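Local coordinates for protein dihydroxyacetone kinase (Citrobacter freundii, PDB 1UN8) that phosphorylates dihydroxyacetone at the expense of ATP, working as a homodimer with one domain that binds the substrate covalently and a separate alpha-helical barrel domain that binds ATP, at residues Pro86-Leu92 against Asn117-Ala121; Cys104-Asn110 against Asn131-Val137; Ala192-Leu198 against Ala297-Gly302; Asp471-Arg475 against Arg508-Ser513. One frame throughout, in Å; residues are numbered along the deposited sequence.

Contact 1 (Pro86-Leu92 against Asn117-Ala121); sequences PSVDAVL and NFGLA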
loop_
_atom_site.group_PDB
_atom_site.type_symbol
_atom_site.label_atom_id
_atom_site.label_comp_id
_atom_site.label_asym_id
_atom_site.label_seq_id
_atom_site.Cartn_x
_atom_site.Cartn_y
_atom_site.Cartn_z
ATOM N N PRO A 86 -4.769 10.094 -22.038
ATOM C CA PRO A 86 -3.769 11.055 -22.520
ATOM C C PRO A 86 -4.305 11.609 -23.842
ATOM O O PRO A 86 -5.191 11.005 -24.447
ATOM C CB PRO A 86 -2.528 10.193 -22.745
ATOM C CG PRO A 86 -2.771 8.951 -21.930
ATOM C CD PRO A 86 -4.245 8.722 -22.101
ATOM N N SER A 87 -3.788 12.748 -24.288
ATOM C CA SER A 87 -4.248 13.341 -25.548
ATOM C C SER A 87 -3.632 12.610 -26.743
ATOM O O SER A 87 -2.610 11.939 -26.603
ATOM C CB SER A 87 -3.846 14.809 -25.614
ATOM O OG SER A 87 -2.444 14.925 -25.785
ATOM N N VAL A 88 -4.257 12.738 -27.914
ATOM C CA VAL A 88 -3.741 12.101 -29.123
ATOM C C VAL A 88 -2.316 12.616 -29.371
ATOM O O VAL A 88 -1.392 11.854 -29.663
ATOM C CB VAL A 88 -4.627 12.438 -30.341
ATOM C CG1 VAL A 88 -4.076 11.777 -31.596
ATOM C CG2 VAL A 88 -6.042 11.971 -30.087
ATOM N N ASP A 89 -2.164 13.925 -29.229
ATOM C CA ASP A 89 -0.891 14.601 -29.405
ATOM C C ASP A 89 0.182 13.932 -28.546
ATOM O O ASP A 89 1.289 13.620 -29.011
ATOM C CB ASP A 89 -1.047 16.052 -28.973
ATOM C CG ASP A 89 -0.310 17.009 -29.870
ATOM O OD1 ASP A 89 0.925 16.844 -30.046
ATOM O OD2 ASP A 89 -0.978 17.930 -30.401
ATOM N N ALA A 90 -0.155 13.718 -27.281
ATOM C CA ALA A 90 0.776 13.105 -26.364
ATOM C C ALA A 90 1.241 11.740 -26.842
ATOM O O ALA A 90 2.444 11.470 -26.881
ATOM C CB ALA A 90 0.139 12.993 -24.983
ATOM N N VAL A 91 0.299 10.877 -27.213
ATOM C CA VAL A 91 0.654 9.537 -27.644
ATOM C C VAL A 91 1.567 9.579 -28.857
ATOM O O VAL A 91 2.567 8.862 -28.917
ATOM C CB VAL A 91 -0.602 8.683 -27.969
ATOM C CG1 VAL A 91 -0.181 7.280 -28.430
ATOM C CG2 VAL A 91 -1.488 8.572 -26.740
ATOM N N LEU A 92 1.229 10.429 -29.818
ATOM C CA LEU A 92 2.039 10.538 -31.024
ATOM C C LEU A 92 3.468 10.919 -30.642
ATOM O O LEU A 92 4.432 10.259 -31.047
ATOM C CB LEU A 92 1.451 11.595 -31.964
ATOM C CG LEU A 92 2.153 11.738 -33.319
ATOM C CD1 LEU A 92 2.276 10.368 -33.982
ATOM C CD2 LEU A 92 1.371 12.709 -34.207
ATOM N N ASN A 117 -7.853 7.521 -28.492
ATOM C CA ASN A 117 -6.709 8.418 -28.551
ATOM C C ASN A 117 -5.418 7.774 -29.001
ATOM O O ASN A 117 -4.677 8.373 -29.771
ATOM C CB ASN A 117 -6.510 9.135 -27.224
ATOM C CG ASN A 117 -7.398 10.351 -27.102
ATOM O OD1 ASN A 117 -8.328 10.545 -27.894
ATOM N ND2 ASN A 117 -7.119 11.183 -26.104
ATOM N N PHE A 118 -5.130 6.569 -28.527
ATOM C CA PHE A 118 -3.919 5.900 -28.973
ATOM C C PHE A 118 -4.162 5.513 -30.430
ATOM O O PHE A 118 -3.238 5.493 -31.235
ATOM C CB PHE A 118 -3.637 4.638 -28.153
ATOM C CG PHE A 118 -2.999 4.895 -26.821
ATOM C CD1 PHE A 118 -3.738 5.405 -25.762
ATOM C CD2 PHE A 118 -1.654 4.609 -26.621
ATOM C CE1 PHE A 118 -3.145 5.626 -24.521
ATOM C CE2 PHE A 118 -1.052 4.826 -25.386
ATOM C CZ PHE A 118 -1.795 5.335 -24.335
ATOM N N GLY A 119 -5.416 5.216 -30.760
ATOM C CA GLY A 119 -5.766 4.828 -32.113
ATOM C C GLY A 119 -5.527 5.925 -33.140
ATOM O O GLY A 119 -4.842 5.701 -34.138
ATOM N N LEU A 120 -6.093 7.108 -32.924
ATOM C CA LEU A 120 -5.869 8.186 -33.872
ATOM C C LEU A 120 -4.363 8.452 -33.934
ATOM O O LEU A 120 -3.831 8.808 -34.985
ATOM C CB LEU A 120 -6.606 9.455 -33.449
ATOM C CG LEU A 120 -6.410 10.667 -34.371
ATOM C CD1 LEU A 120 -6.532 10.255 -35.834
ATOM C CD2 LEU A 120 -7.446 11.734 -34.029
ATOM N N ALA A 121 -3.678 8.256 -32.811
ATOM C CA ALA A 121 -2.236 8.465 -32.760
ATOM C C ALA A 121 -1.511 7.484 -33.681
ATOM O O ALA A 121 -0.641 7.874 -34.451
ATOM C CB ALA A 121 -1.724 8.309 -31.326
#

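Contact 2 (Cys104-Asn110 against Asn131-Val137); sequences CLLIVKN and NVEMLIV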
loop_
_atom_site.group_PDB
_atom_site.type_symbol
_atom_site.label_atom_id
_atom_site.label_comp_id
_atom_site.label_asym_id
_atom_site.label_seq_id
_atom_site.Cartn_x
_atom_site.Cartn_y
_atom_site.Cartn_z
ATOM N N CYS A 104 6.807 0.098 -33.276
ATOM C CA CYS A 104 6.395 0.023 -31.879
ATOM C C CYS A 104 5.031 -0.620 -31.694
ATOM O O CYS A 104 4.154 -0.547 -32.565
ATOM C CB CYS A 104 6.345 1.412 -31.253
ATOM S SG CYS A 104 4.965 2.394 -31.846
ATOM N N LEU A 105 4.872 -1.250 -30.536
ATOM C CA LEU A 105 3.630 -1.899 -30.160
ATOM C C LEU A 105 2.966 -1.075 -29.059
ATOM O O LEU A 105 3.562 -0.842 -27.999
ATOM C CB LEU A 105 3.912 -3.307 -29.640
ATOM C CG LEU A 105 2.764 -3.927 -28.848
ATOM C CD1 LEU A 105 1.560 -4.065 -29.771
ATOM C CD2 LEU A 105 3.174 -5.281 -28.271
ATOM N N LEU A 106 1.755 -0.598 -29.320
ATOM C CA LEU A 106 1.021 0.157 -28.309
ATOM C C LEU A 106 0.200 -0.880 -27.518
ATOM O O LEU A 106 -0.534 -1.679 -28.108
ATOM C CB LEU A 106 0.078 1.173 -28.962
ATOM C CG LEU A 106 0.673 2.245 -29.885
ATOM C CD1 LEU A 106 -0.451 3.123 -30.432
ATOM C CD2 LEU A 106 1.707 3.084 -29.150
ATOM N N ILE A 107 0.357 -0.906 -26.196
ATOM C CA ILE A 107 -0.410 -1.822 -25.366
ATOM C C ILE A 107 -1.455 -0.948 -24.655
ATOM O O ILE A 107 -1.115 -0.118 -23.790
ATOM C CB ILE A 107 0.477 -2.517 -24.325
ATOM C CG1 ILE A 107 1.617 -3.269 -25.036
ATOM C CG2 ILE A 107 -0.386 -3.476 -23.463
ATOM C CD1 ILE A 107 1.666 -4.747 -24.770
ATOM N N VAL A 108 -2.723 -1.127 -25.016
ATOM C CA VAL A 108 -3.793 -0.319 -24.441
ATOM C C VAL A 108 -4.856 -1.072 -23.639
ATOM O O VAL A 108 -5.413 -2.061 -24.110
ATOM C CB VAL A 108 -4.504 0.474 -25.549
ATOM C CG1 VAL A 108 -5.626 1.313 -24.968
ATOM C CG2 VAL A 108 -3.497 1.358 -26.255
ATOM N N LYS A 109 -5.143 -0.582 -22.431
ATOM C CA LYS A 109 -6.170 -1.190 -21.579
ATOM C C LYS A 109 -7.515 -0.875 -22.236
ATOM O O LYS A 109 -7.691 0.198 -22.808
ATOM C CB LYS A 109 -6.094 -0.625 -20.153
ATOM C CG LYS A 109 -4.801 -0.996 -19.422
ATOM C CD LYS A 109 -4.833 -0.649 -17.924
ATOM C CE LYS A 109 -5.096 0.832 -17.664
ATOM N NZ LYS A 109 -4.158 1.734 -18.377
ATOM N N ASN A 110 -8.455 -1.808 -22.170
ATOM C CA ASN A 110 -9.751 -1.621 -22.821
ATOM C C ASN A 110 -10.649 -0.516 -22.268
ATOM O O ASN A 110 -11.475 -0.754 -21.395
ATOM C CB ASN A 110 -10.524 -2.941 -22.825
ATOM C CG ASN A 110 -11.476 -3.057 -24.003
ATOM O OD1 ASN A 110 -11.720 -2.081 -24.714
ATOM N ND2 ASN A 110 -12.021 -4.258 -24.215
ATOM N N ASN A 131 6.052 2.129 -38.227
ATOM C CA ASN A 131 5.337 0.861 -38.233
ATOM C C ASN A 131 4.725 0.727 -36.846
ATOM O O ASN A 131 5.444 0.679 -35.845
ATOM C CB ASN A 131 6.281 -0.306 -38.498
ATOM C CG ASN A 131 6.693 -0.394 -39.948
ATOM O OD1 ASN A 131 7.071 -1.457 -40.423
ATOM N ND2 ASN A 131 6.623 0.725 -40.661
ATOM N N VAL A 132 3.397 0.670 -36.793
ATOM C CA VAL A 132 2.699 0.585 -35.522
ATOM C C VAL A 132 1.672 -0.531 -35.428
ATOM O O VAL A 132 0.989 -0.859 -36.400
ATOM C CB VAL A 132 1.969 1.905 -35.222
ATOM C CG1 VAL A 132 1.515 1.928 -33.771
ATOM C CG2 VAL A 132 2.879 3.082 -35.542
ATOM N N GLU A 133 1.575 -1.110 -34.237
ATOM C CA GLU A 133 0.600 -2.151 -33.961
ATOM C C GLU A 133 -0.026 -1.830 -32.599
ATOM O O GLU A 133 0.631 -1.273 -31.714
ATOM C CB GLU A 133 1.262 -3.528 -33.929
ATOM C CG GLU A 133 1.682 -4.076 -35.296
ATOM C CD GLU A 133 0.562 -4.062 -36.329
ATOM O OE1 GLU A 133 -0.618 -4.226 -35.953
ATOM O OE2 GLU A 133 0.868 -3.900 -37.527
ATOM N N MET A 134 -1.300 -2.165 -32.438
ATOM C CA MET A 134 -1.979 -1.906 -31.178
ATOM C C MET A 134 -2.652 -3.149 -30.614
ATOM O O MET A 134 -3.367 -3.855 -31.325
ATOM C CB MET A 134 -3.025 -0.813 -31.359
ATOM C CG MET A 134 -3.719 -0.443 -30.077
ATOM S SD MET A 134 -4.670 1.092 -30.218
ATOM C CE MET A 134 -6.261 0.436 -29.771
ATOM N N LEU A 135 -2.416 -3.421 -29.336
ATOM C CA LEU A 135 -3.028 -4.570 -28.677
ATOM C C LEU A 135 -3.897 -4.083 -27.524
ATOM O O LEU A 135 -3.387 -3.577 -26.520
ATOM C CB LEU A 135 -1.966 -5.526 -28.132
ATOM C CG LEU A 135 -2.536 -6.651 -27.260
ATOM C CD1 LEU A 135 -3.451 -7.507 -28.115
ATOM C CD2 LEU A 135 -1.428 -7.499 -26.645
ATOM N N ILE A 136 -5.212 -4.223 -27.677
ATOM C CA ILE A 136 -6.148 -3.817 -26.630
ATOM C C ILE A 136 -6.265 -4.977 -25.628
ATOM O O ILE A 136 -6.603 -6.108 -26.008
ATOM C CB ILE A 136 -7.570 -3.514 -27.183
ATOM C CG1 ILE A 136 -7.530 -2.447 -28.279
ATOM C CG2 ILE A 136 -8.451 -3.005 -26.055
ATOM C CD1 ILE A 136 -6.975 -2.947 -29.569
ATOM N N VAL A 137 -5.979 -4.704 -24.356
ATOM C CA VAL A 137 -6.061 -5.732 -23.322
ATOM C C VAL A 137 -7.363 -5.650 -22.511
ATOM O O VAL A 137 -7.687 -4.605 -21.941
ATOM C CB VAL A 137 -4.868 -5.633 -22.360
ATOM C CG1 VAL A 137 -4.865 -6.823 -21.407
ATOM C CG2 VAL A 137 -3.570 -5.595 -23.156
#

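Contact 3 (Ala192-Leu198 against Ala297-Gly302); sequences ALSSCHL and ALDMKG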
loop_
_atom_site.group_PDB
_atom_site.type_symbol
_atom_site.label_atom_id
_atom_site.label_comp_id
_atom_site.label_asym_id
_atom_site.label_seq_id
_atom_site.Cartn_x
_atom_site.Cartn_y
_atom_site.Cartn_z
ATOM N N ALA A 192 -13.734 -5.049 -4.135
ATOM C CA ALA A 192 -13.439 -3.903 -3.299
ATOM C C ALA A 192 -14.483 -3.666 -2.213
ATOM O O ALA A 192 -15.669 -3.960 -2.395
ATOM C CB ALA A 192 -13.298 -2.666 -4.170
ATOM N N LEU A 193 -14.022 -3.141 -1.078
ATOM C CA LEU A 193 -14.894 -2.836 0.045
ATOM C C LEU A 193 -15.339 -1.388 -0.080
ATOM O O LEU A 193 -16.375 -1.000 0.454
ATOM C CB LEU A 193 -14.163 -3.058 1.368
ATOM C CG LEU A 193 -13.635 -4.486 1.535
ATOM C CD1 LEU A 193 -13.063 -4.677 2.946
ATOM C CD2 LEU A 193 -14.752 -5.482 1.259
ATOM N N SER A 194 -14.558 -0.586 -0.786
ATOM C CA SER A 194 -14.916 0.814 -0.997
ATOM C C SER A 194 -14.151 1.408 -2.174
ATOM O O SER A 194 -13.054 0.967 -2.507
ATOM C CB SER A 194 -14.671 1.657 0.265
ATOM O OG SER A 194 -13.318 1.617 0.658
ATOM N N SER A 195 -14.739 2.402 -2.820
ATOM C CA SER A 195 -14.065 3.018 -3.944
ATOM C C SER A 195 -12.910 3.876 -3.423
ATOM O O SER A 195 -12.595 3.848 -2.237
ATOM C CB SER A 195 -15.042 3.851 -4.759
ATOM O OG SER A 195 -14.483 4.178 -6.015
ATOM N N CYS A 196 -12.283 4.643 -4.300
ATOM C CA CYS A 196 -11.130 5.450 -3.903
ATOM C C CYS A 196 -11.439 6.914 -3.636
ATOM O O CYS A 196 -12.472 7.435 -4.059
ATOM C CB CYS A 196 -10.062 5.383 -5.003
ATOM S SG CYS A 196 -10.698 5.969 -6.595
ATOM N N HIS A 197 -10.523 7.574 -2.936
ATOM C CA HIS A 197 -10.660 8.993 -2.658
ATOM C C HIS A 197 -10.067 9.739 -3.845
ATOM O O HIS A 197 -8.939 9.483 -4.250
ATOM C CB HIS A 197 -9.902 9.379 -1.386
ATOM C CG HIS A 197 -10.520 8.847 -0.133
ATOM N ND1 HIS A 197 -9.929 7.862 0.628
ATOM C CD2 HIS A 197 -11.696 9.138 0.473
ATOM C CE1 HIS A 197 -10.714 7.567 1.649
ATOM N NE2 HIS A 197 -11.792 8.328 1.578
ATOM N N LEU A 198 -10.829 10.665 -4.404
ATOM C CA LEU A 198 -10.367 11.437 -5.543
ATOM C C LEU A 198 -9.736 12.745 -5.101
ATOM O O LEU A 198 -10.108 13.294 -4.072
ATOM C CB LEU A 198 -11.539 11.716 -6.473
ATOM C CG LEU A 198 -12.179 10.466 -7.085
ATOM C CD1 LEU A 198 -13.439 10.868 -7.846
ATOM C CD2 LEU A 198 -11.177 9.765 -8.019
ATOM N N ALA A 297 -5.890 1.744 -8.010
ATOM C CA ALA A 297 -7.048 2.609 -8.248
ATOM C C ALA A 297 -6.948 3.587 -7.079
ATOM O O ALA A 297 -7.798 3.618 -6.182
ATOM C CB ALA A 297 -8.343 1.795 -8.168
ATOM N N LEU A 298 -5.876 4.366 -7.096
ATOM C CA LEU A 298 -5.589 5.302 -6.030
ATOM C C LEU A 298 -5.592 4.503 -4.721
ATOM O O LEU A 298 -4.894 3.492 -4.629
ATOM C CB LEU A 298 -6.620 6.429 -6.022
ATOM C CG LEU A 298 -6.458 7.339 -7.248
ATOM C CD1 LEU A 298 -7.539 8.399 -7.302
ATOM C CD2 LEU A 298 -5.094 7.983 -7.187
ATOM N N ASP A 299 -6.377 4.917 -3.727
ATOM C CA ASP A 299 -6.397 4.191 -2.461
ATOM C C ASP A 299 -7.560 3.207 -2.289
ATOM O O ASP A 299 -7.913 2.837 -1.165
ATOM C CB ASP A 299 -6.378 5.184 -1.299
ATOM C CG ASP A 299 -7.641 6.015 -1.215
ATOM O OD1 ASP A 299 -8.433 6.011 -2.174
ATOM O OD2 ASP A 299 -7.833 6.685 -0.184
ATOM N N MET A 300 -8.134 2.768 -3.403
ATOM C CA MET A 300 -9.245 1.823 -3.375
ATOM C C MET A 300 -8.976 0.628 -2.463
ATOM O O MET A 300 -7.988 -0.082 -2.641
ATOM C CB MET A 300 -9.530 1.320 -4.791
ATOM C CG MET A 300 -10.730 0.395 -4.907
ATOM S SD MET A 300 -11.339 0.353 -6.606
ATOM C CE MET A 300 -11.033 -1.340 -6.969
ATOM N N LYS A 301 -9.860 0.391 -1.500
ATOM C CA LYS A 301 -9.655 -0.738 -0.617
ATOM C C LYS A 301 -10.203 -2.031 -1.202
ATOM O O LYS A 301 -11.260 -2.514 -0.799
ATOM C CB LYS A 301 -10.266 -0.481 0.761
ATOM C CG LYS A 301 -10.010 -1.631 1.732
ATOM C CD LYS A 301 -9.954 -1.207 3.193
ATOM C CE LYS A 301 -9.388 -2.366 4.028
ATOM N NZ LYS A 301 -9.173 -2.047 5.472
ATOM N N GLY A 302 -9.462 -2.587 -2.158
ATOM C CA GLY A 302 -9.843 -3.836 -2.797
ATOM C C GLY A 302 -8.586 -4.502 -3.337
ATOM O O GLY A 302 -7.495 -3.919 -3.267
HETATM O O HOH W 1 -11.339 2.870 0.037
#

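Contact 4 (Asp471-Arg475 against Arg508-Ser513); sequences DEGDR and RTCLSS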
loop_
_atom_site.group_PDB
_atom_site.type_symbol
_atom_site.label_atom_id
_atom_site.label_comp_id
_atom_site.label_asym_id
_atom_site.label_seq_id
_atom_site.Cartn_x
_atom_site.Cartn_y
_atom_site.Cartn_z
ATOM N N ASP A 471 9.415 7.113 37.442
ATOM C CA ASP A 471 10.464 7.730 38.249
ATOM C C ASP A 471 9.866 8.265 39.531
ATOM O O ASP A 471 8.640 8.325 39.684
ATOM C CB ASP A 471 11.123 8.889 37.500
ATOM C CG ASP A 471 12.473 8.519 36.934
ATOM O OD1 ASP A 471 13.341 8.088 37.736
ATOM O OD2 ASP A 471 12.663 8.661 35.699
ATOM N N GLU A 472 10.729 8.653 40.460
ATOM C CA GLU A 472 10.235 9.200 41.709
ATOM C C GLU A 472 9.510 10.492 41.367
ATOM O O GLU A 472 10.068 11.378 40.713
ATOM C CB GLU A 472 11.384 9.460 42.681
ATOM C CG GLU A 472 11.204 8.710 43.985
ATOM C CD GLU A 472 12.344 8.907 44.957
ATOM O OE1 GLU A 472 13.514 8.734 44.545
ATOM O OE2 GLU A 472 12.065 9.218 46.137
ATOM N N GLY A 473 8.256 10.580 41.790
ATOM C CA GLY A 473 7.466 11.755 41.505
ATOM C C GLY A 473 6.352 11.477 40.516
ATOM O O GLY A 473 5.484 12.330 40.326
ATOM N N ASP A 474 6.355 10.302 39.887
ATOM C CA ASP A 474 5.311 9.982 38.910
ATOM C C ASP A 474 4.055 9.397 39.557
ATOM O O ASP A 474 3.118 8.983 38.880
ATOM C CB ASP A 474 5.842 9.032 37.820
ATOM C CG ASP A 474 6.903 9.685 36.926
ATOM O OD1 ASP A 474 6.855 10.918 36.742
ATOM O OD2 ASP A 474 7.780 8.967 36.391
ATOM N N ARG A 475 4.048 9.343 40.878
ATOM C CA ARG A 475 2.886 8.863 41.612
ATOM C C ARG A 475 2.586 7.366 41.581
ATOM O O ARG A 475 1.432 6.957 41.426
ATOM C CB ARG A 475 1.634 9.644 41.178
ATOM C CG ARG A 475 1.806 11.163 41.263
ATOM C CD ARG A 475 0.471 11.909 41.186
ATOM N NE ARG A 475 -0.415 11.559 42.295
ATOM C CZ ARG A 475 -1.362 10.626 42.240
ATOM N NH1 ARG A 475 -1.560 9.949 41.121
ATOM N NH2 ARG A 475 -2.097 10.348 43.313
ATOM N N ARG A 508 3.928 12.608 49.415
ATOM C CA ARG A 508 4.228 13.454 48.260
ATOM C C ARG A 508 3.257 13.188 47.104
ATOM O O ARG A 508 2.921 14.105 46.354
ATOM C CB ARG A 508 5.684 13.256 47.794
ATOM C CG ARG A 508 6.707 13.977 48.670
ATOM C CD ARG A 508 8.115 13.918 48.096
ATOM N NE ARG A 508 8.774 12.632 48.316
ATOM C CZ ARG A 508 9.467 12.311 49.405
ATOM N NH1 ARG A 508 9.604 13.180 50.396
ATOM N NH2 ARG A 508 10.026 11.112 49.500
ATOM N N THR A 509 2.786 11.947 46.971
ATOM C CA THR A 509 1.862 11.616 45.881
ATOM C C THR A 509 0.497 12.260 46.071
ATOM O O THR A 509 -0.275 12.364 45.124
ATOM C CB THR A 509 1.665 10.080 45.697
ATOM O OG1 THR A 509 0.799 9.559 46.711
ATOM C CG2 THR A 509 2.991 9.369 45.752
ATOM N N CYS A 510 0.192 12.686 47.288
ATOM C CA CYS A 510 -1.093 13.330 47.533
ATOM C C CYS A 510 -1.069 14.741 46.989
ATOM O O CYS A 510 -2.103 15.280 46.598
ATOM C CB CYS A 510 -1.396 13.396 49.019
ATOM S SG CYS A 510 -1.942 11.836 49.714
ATOM N N LEU A 511 0.117 15.337 46.968
ATOM C CA LEU A 511 0.264 16.694 46.479
ATOM C C LEU A 511 0.159 16.784 44.962
ATOM O O LEU A 511 -0.704 17.483 44.435
ATOM C CB LEU A 511 1.601 17.278 46.953
ATOM C CG LEU A 511 1.757 17.394 48.474
ATOM C CD1 LEU A 511 3.093 18.026 48.788
ATOM C CD2 LEU A 511 0.634 18.222 49.063
ATOM N N SER A 512 1.028 16.062 44.263
ATOM C CA SER A 512 1.051 16.082 42.804
ATOM C C SER A 512 -0.158 15.441 42.130
ATOM O O SER A 512 -0.158 15.231 40.916
ATOM C CB SER A 512 2.338 15.424 42.300
ATOM O OG SER A 512 2.592 14.216 42.996
ATOM N N SER A 513 -1.191 15.140 42.908
ATOM C CA SER A 513 -2.395 14.532 42.351
ATOM C C SER A 513 -3.174 15.522 41.496
ATOM O O SER A 513 -3.725 16.497 42.011
ATOM C CB SER A 513 -3.306 14.015 43.466
ATOM O OG SER A 513 -4.531 13.545 42.931
#

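Contact 1 (Pro86-Leu92 against Asn117-Ala121)
Val91 and Val88 meet Asn117, Phe118 and Ala121 in a helix-helix contact on one face of the mixed sheet of the DhaK domain. Helix 88-98 follows strand 76-80 and helix 112-127 follows strand 104-109, an alpha/beta layering in which the two helices pack on one another as well as on the strands. Here the short axes come within 8.0 Å at a crossing angle of -56°, and at the crossing the CB of Ala121 lies 3.4 Å from Val91 CG1. The other branch of Val91, which lies beside its own backbone N while CG1 is anti to it (chi1 180°), stands over the face of Phe118 in a CH-pi contact, CG2 being 3.8 Å from the ring centroid and almost on the ring normal. Phe118 starts out pointing away from the other helix, but its ring returns far enough for CE1 to approach Pro86 CD. Val88 divides its methyls likewise: CG1 packs 3.8 Å from Leu120 CG, and CG2 lies against the Asn117 amide, 3.5 Å from OD1, the two side chains crossing at about a right angle. Ser87 caps the first helix, its OG accepting from Ala90 N at 3.0 Å. Asn117 and Leu120 also pack on Val434 and Ser437 of the second subunit, while Pro86 touches the substrate-binding residue Asp114. The polar link across the helices is the bond from Asn117 ND2 to Pro86 O, modelled at 2.5 Å, with the oxygen in the amide plane and the donor in the carbonyl plane.

Contact 2 (Cys104-Asn110 against Asn131-Val137)
Glu133 O is approached twice from the neighbouring strand: Leu106 N donates to it at 2.7 Å, nearly straight at 172°, and Leu105 CA adds a CA-H...O contact at 3.4 Å. Six further backbone bonds complete the ladder, the last being Asn110 N to Val137 O at 2.9 Å with a more bent angle of 142°. All this is the parallel pairing of a beta-alpha-beta unit: strand 104-109, helix 112-127 and strand 132-137, the last being outermost in its sheet within the chain. On the face toward the connecting helix, Leu106 CG rests 4.0 Å from Val132 CG1, and Val108 CG2 meets Met134 SD at 4.1 Å; Met134 and Ile136 also pack on Tyr467 and Phe466 of the second subunit. The opposite face carries Leu105, Ile107 and Leu135 toward helices 155-167 and 172-184, with Ile107 CG2 lying 3.8 Å from Val137 CG2. Lys109, a substrate-binding residue, belongs to this face too, its NZ hydrogen-bonded to His65 NE2. At the strand end Asn110 has CG anti to the backbone N (chi1 -151°), which lays its amide beside Ile136, OD1 at 3.7 Å from CG2; that oxygen is hydrogen-bonded to Arg115.

Contact 3 (Ala192-Leu198 against Ala297-Gly302)
Asp299 holds His197 by two bonds, one to each carboxylate oxygen. OD1 accepts from His197 N at 2.7 Å, and OD2 accepts from His197 ND1 in a bond modelled at 2.5 Å; both use the syn lone pair. OD2 lies close to the imidazole plane, at the ring edge, although ring and carboxylate planes are turned 58° apart. Backbone and side chain of the histidine are thereby fixed together, with its ring rotation set by the second bond. The carboxylate is carried there by a first torsion of 67°, which tucks CG between the backbone N and carbonyl carbon. Just beside it, Cys196 CB packs 3.7 Å from Leu298 CB. Behind these groups lies a type II' turn from Ala297 to Met300, closed by Met300 N to Ala297 O at 2.9 Å. The turn leads into strand 301-309, antiparallel to strand 186-192 in the domain's second mixed sheet, so the contact forms at the edge of that sheet, where 192-198 leaves it and 297-302 enters it. Leu193 N donates to Lys301 O at 2.8 Å, whereas the bond from Lys301 N to Ser194 O is weak. Bare Gly302 lets its CA come within 3.6 Å of Ala192 CA, and Met300 CE covers the methyl of Ala192. Farther out, Leu298 is joined by its backbone to Gly60 of the substrate site. Across the dimer, Asp299 OD2 forms a salt bridge with Lys301 NZ of the second subunit, and Lys301 reciprocates with Asp299 there besides meeting Glu268 of its own chain; such lysine charge would be expected to favour an ionised carboxylate.

Contact 4 (Asp471-Arg475 against Arg508-Ser513)
Arg475 leaves its backbone with CG anti to the carbonyl carbon (chi1 -53°) and bends at chi3 (62°), and this brings its guanidinium edge to the carbonyl of Thr509. The grip is side-on, with two nitrogens on one oxygen: NE donates to Thr509 O at 2.9 Å, in the carbonyl plane on a lone pair, and NH2 reaches Thr509 O at 3.3 Å from above that plane. Ser513 CA covers one face of the guanidinium, 3.6 Å from NE. Lower down the side chain, Arg475 CD lies 3.4 Å from Ser512 O and CG is 3.6 Å from Ser512 OG. The cation thus meets the carbonyl end of helix 495-511, where the helix dipole would be expected to favour it. A type II turn from Asp471 to Asp474 precedes the arginine, with Gly473 at its positive-phi position and Asp474 OD2 accepting from Asp471 N at 2.7 Å. Both aspartates form salt bridges with Lys147 of the second subunit. Thr509 OG1, hydrogen-bonded to Ala506 O in its own helix, also bonds to the backbone N of Asp533, an ATP-binding residue. Within the eight-helix barrel, the contact ties the loop between helices 453-468 and 478-490 to the end of helix 495-511, with Glu472 and Arg508 both resting on Pro483 of helix 478-490.

Contacts 1 and 2 are adjoining layers of one alpha/beta domain, their centres 12 Å apart: helix 112-127 of contact 1 lies on the sheet of contact 2, with Phe118 CG 3.6 Å from Val108 CG2. Contact 3, in the same DhaK domain, lies about 27 Å from contact 2 between centres, and the side chain of Ala297 is about 7 Å from that of His220, which forms the hemiaminal with substrate. Contact 4 belongs to the ATP-binding barrel, 73 Å from contacts 1 and 2 between centres. Dimerisation bridges such distances: contacts 1 and 2 pack against barrel residues of the second subunit, and contact 4 salt-bridges to its Lys147, consistent with substrate and ATP sites pairing between chains.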